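Local coordinates for MsStt7d protein (Micromonas, PDB 4IX3), which is a homolog of the state transition kinase Stt7 and probably phosphorylates proteins with ATP through its canonical kinase domain, which binds magnesium, at residues B[251-259]-B[271-279]. Sequence-based numbering, arbitrary orientation.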
loop_
_atom_site.group_PDB
_atom_site.type_symbol
_atom_site.label_atom_id
_atom_site.label_comp_id
_atom_site.label_asym_id
_atom_site.label_seq_id
_atom_site.Cartn_x
_atom_site.Cartn_y
_atom_site.Cartn_z
ATOM N N TRP B 251 20.845 8.765 -6.125
ATOM C CA TRP B 251 21.182 7.503 -5.419
ATOM C C TRP B 251 20.410 6.344 -6.022
ATOM O O TRP B 251 20.963 5.295 -6.338
ATOM C CB TRP B 251 20.829 7.659 -3.957
ATOM C CG TRP B 251 21.031 6.368 -3.207
ATOM C CD1 TRP B 251 20.135 5.313 -3.075
ATOM C CD2 TRP B 251 22.195 6.007 -2.407
ATOM N NE1 TRP B 251 20.692 4.281 -2.367
ATOM C CE2 TRP B 251 21.935 4.656 -1.910
ATOM C CE3 TRP B 251 23.428 6.605 -2.132
ATOM C CZ2 TRP B 251 22.853 3.982 -1.109
ATOM C CZ3 TRP B 251 24.356 5.915 -1.351
ATOM C CH2 TRP B 251 24.082 4.610 -0.880
ATOM N N SER B 252 19.088 6.528 -6.267
ATOM C CA SER B 252 18.332 5.457 -6.885
ATOM C C SER B 252 18.825 5.099 -8.287
ATOM O O SER B 252 18.854 3.932 -8.627
ATOM C CB SER B 252 16.854 5.872 -7.006
ATOM O OG SER B 252 16.293 6.229 -5.756
ATOM N N ALA B 253 19.249 6.112 -9.054
ATOM C CA ALA B 253 19.786 5.844 -10.391
ATOM C C ALA B 253 21.122 5.056 -10.265
ATOM O O ALA B 253 21.373 4.193 -11.101
ATOM C CB ALA B 253 20.023 7.135 -11.152
ATOM N N GLY B 254 21.926 5.330 -9.234
ATOM C CA GLY B 254 23.129 4.492 -8.996
ATOM C C GLY B 254 22.800 3.037 -8.686
ATOM O O GLY B 254 23.422 2.142 -9.228
ATOM N N CYS B 255 21.695 2.818 -7.954
ATOM C CA CYS B 255 21.222 1.461 -7.760
ATOM C C CYS B 255 20.811 0.791 -9.037
ATOM O O CYS B 255 21.119 -0.372 -9.253
ATOM C CB CYS B 255 20.050 1.442 -6.760
ATOM S SG CYS B 255 20.460 1.928 -5.055
ATOM N N VAL B 256 20.067 1.524 -9.896
ATOM C CA VAL B 256 19.694 0.948 -11.195
ATOM C C VAL B 256 20.991 0.577 -11.945
ATOM O O VAL B 256 21.040 -0.493 -12.538
ATOM C CB VAL B 256 18.904 1.990 -12.028
ATOM C CG1 VAL B 256 18.688 1.527 -13.472
ATOM C CG2 VAL B 256 17.545 2.263 -11.364
ATOM N N MET B 257 21.962 1.479 -11.973
ATOM C CA MET B 257 23.201 1.199 -12.678
ATOM C C MET B 257 23.914 -0.064 -12.171
ATOM O O MET B 257 24.362 -0.889 -12.987
ATOM C CB MET B 257 24.140 2.367 -12.530
ATOM C CG MET B 257 25.467 2.123 -13.263
ATOM S SD MET B 257 26.317 3.646 -13.593
ATOM C CE MET B 257 27.868 2.993 -14.259
ATOM N N LEU B 258 23.992 -0.225 -10.836
ATOM C CA LEU B 258 24.594 -1.447 -10.289
ATOM C C LEU B 258 23.896 -2.680 -10.821
ATOM O O LEU B 258 24.535 -3.677 -11.148
ATOM C CB LEU B 258 24.517 -1.442 -8.772
ATOM C CG LEU B 258 25.462 -0.436 -8.077
ATOM C CD1 LEU B 258 25.062 -0.145 -6.648
ATOM C CD2 LEU B 258 26.923 -0.930 -8.114
ATOM N N GLN B 259 22.551 -2.680 -10.807
ATOM C CA GLN B 259 21.848 -3.857 -11.255
ATOM C C GLN B 259 21.992 -4.125 -12.746
ATOM O O GLN B 259 22.078 -5.269 -13.158
ATOM C CB GLN B 259 20.388 -3.733 -10.838
ATOM C CG GLN B 259 20.223 -3.624 -9.332
ATOM C CD GLN B 259 18.850 -4.006 -8.838
ATOM O OE1 GLN B 259 18.669 -5.010 -8.105
ATOM N NE2 GLN B 259 17.915 -3.152 -9.122
ATOM N N LEU B 271 21.670 -6.995 -4.543
ATOM C CA LEU B 271 21.856 -5.553 -4.331
ATOM C C LEU B 271 21.947 -5.233 -2.852
ATOM O O LEU B 271 22.763 -4.409 -2.432
ATOM C CB LEU B 271 20.690 -4.786 -4.989
ATOM C CG LEU B 271 20.736 -3.267 -4.833
ATOM C CD1 LEU B 271 21.954 -2.725 -5.534
ATOM C CD2 LEU B 271 19.450 -2.634 -5.361
ATOM N N GLU B 272 21.088 -5.895 -2.056
ATOM C CA GLU B 272 21.129 -5.682 -0.596
ATOM C C GLU B 272 22.503 -6.036 -0.005
ATOM O O GLU B 272 23.050 -5.258 0.782
ATOM C CB GLU B 272 20.030 -6.494 0.108
ATOM C CG GLU B 272 19.967 -6.275 1.617
ATOM C CD GLU B 272 18.834 -7.030 2.295
ATOM O OE1 GLU B 272 18.291 -7.977 1.684
ATOM O OE2 GLU B 272 18.526 -6.692 3.463
ATOM N N ARG B 273 23.087 -7.154 -0.434
ATOM C CA ARG B 273 24.412 -7.561 0.076
ATOM C C ARG B 273 25.445 -6.507 -0.331
ATOM O O ARG B 273 26.291 -6.077 0.471
ATOM C CB ARG B 273 24.850 -8.906 -0.500
ATOM C CG ARG B 273 26.251 -9.294 -0.023
ATOM C CD ARG B 273 26.412 -10.786 0.020
ATOM N NE ARG B 273 26.672 -11.344 -1.298
ATOM C CZ ARG B 273 27.867 -11.716 -1.749
ATOM N NH1 ARG B 273 28.978 -11.465 -1.068
ATOM N NH2 ARG B 273 27.934 -12.324 -2.924
ATOM N N PHE B 274 25.442 -6.112 -1.610
ATOM C CA PHE B 274 26.379 -5.099 -2.066
ATOM C C PHE B 274 26.253 -3.818 -1.262
ATOM O O PHE B 274 27.258 -3.268 -0.802
ATOM C CB PHE B 274 26.219 -4.784 -3.559
ATOM C CG PHE B 274 27.079 -3.633 -4.021
ATOM C CD1 PHE B 274 26.638 -2.322 -3.874
ATOM C CD2 PHE B 274 28.387 -3.849 -4.401
ATOM C CE1 PHE B 274 27.415 -1.248 -4.256
ATOM C CE2 PHE B 274 29.178 -2.768 -4.777
ATOM C CZ PHE B 274 28.732 -1.475 -4.627
ATOM N N LEU B 275 25.034 -3.316 -1.077
ATOM C CA LEU B 275 24.883 -2.014 -0.414
ATOM C C LEU B 275 25.298 -2.072 1.059
ATOM O O LEU B 275 25.792 -1.075 1.592
ATOM C CB LEU B 275 23.450 -1.479 -0.546
ATOM C CG LEU B 275 23.134 -1.011 -1.974
ATOM C CD1 LEU B 275 21.657 -0.656 -2.049
ATOM C CD2 LEU B 275 23.992 0.171 -2.410
ATOM N N ALA B 276 25.106 -3.210 1.722
ATOM C CA ALA B 276 25.537 -3.365 3.108
ATOM C C ALA B 276 27.054 -3.281 3.171
ATOM O O ALA B 276 27.615 -2.655 4.078
ATOM C CB ALA B 276 25.056 -4.704 3.620
ATOM N N ASP B 277 27.727 -3.941 2.223
ATOM C CA ASP B 277 29.197 -3.910 2.205
ATOM C C ASP B 277 29.682 -2.505 1.857
ATOM O O ASP B 277 30.656 -2.033 2.424
ATOM C CB ASP B 277 29.740 -4.908 1.179
ATOM C CG ASP B 277 29.870 -6.320 1.745
ATOM O OD1 ASP B 277 29.980 -6.481 2.983
ATOM O OD2 ASP B 277 29.855 -7.276 0.942
ATOM N N TYR B 278 28.966 -1.834 0.950
ATOM C CA TYR B 278 29.295 -0.471 0.526
ATOM C C TYR B 278 29.228 0.513 1.699
ATOM O O TYR B 278 30.171 1.273 1.989
ATOM C CB TYR B 278 28.355 -0.062 -0.623
ATOM C CG TYR B 278 28.611 1.325 -1.185
ATOM C CD1 TYR B 278 29.839 1.680 -1.755
ATOM C CD2 TYR B 278 27.575 2.253 -1.244
ATOM C CE1 TYR B 278 30.022 2.947 -2.305
ATOM C CE2 TYR B 278 27.744 3.515 -1.785
ATOM C CZ TYR B 278 28.960 3.842 -2.341
ATOM O OH TYR B 278 29.181 5.101 -2.889
ATOM N N LYS B 279 28.158 0.391 2.482
ATOM C CA LYS B 279 28.017 1.191 3.683
ATOM C C LYS B 279 29.144 0.873 4.670
ATOM O O LYS B 279 29.743 1.778 5.265
ATOM C CB LYS B 279 26.662 0.856 4.319
ATOM C CG LYS B 279 26.456 1.474 5.695
ATOM C CD LYS B 279 25.011 1.271 6.136
ATOM C CE LYS B 279 24.877 1.471 7.639
ATOM N NZ LYS B 279 25.431 2.793 8.020
#
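In the helical C-lobe of this protein kinase fold, Leu258 and Trp251 of helix 246-261 (helix αF in kinase nomenclature) meet Phe274, Leu275 and Tyr278 of the next helix, 268-280. The helix segments run at 121° to each other, with axes 11.3 Å apart at closest approach. Leu258 crosses Phe274 at about a right angle. Leu258 CD2 lies over one face of the Phe274 ring, 4.2 Å from its centroid, a CH-pi contact. Leu258 CD1 touches Phe274 CE1 at 3.5 Å. Leu271 reaches Leu258 with CD1 (CD1 to CD1, 4.2 Å) and turns CD2 to Cys255 and the end of Gln259. Leu275 splits its branches: CD1 meets Cys255 SG at 4.1 Å, and CD2 meets Trp251 CZ2 at 4.2 Å. With CG anti to the backbone N (chi1 175°), the Trp251 indole extends to the far helix. Trp251 CH2 sits 3.9 Å from Tyr278 CE2, at the edge of the phenol ring and near its plane. Met319 also packs on Leu258 and Leu275. Between segments 251-259 and 271-279 the contact is therefore apolar and aromatic, while the hydroxyl of the buried Tyr278 is hydrogen-bonded to Gln316 OE1 and Met319 O, outside the two segments.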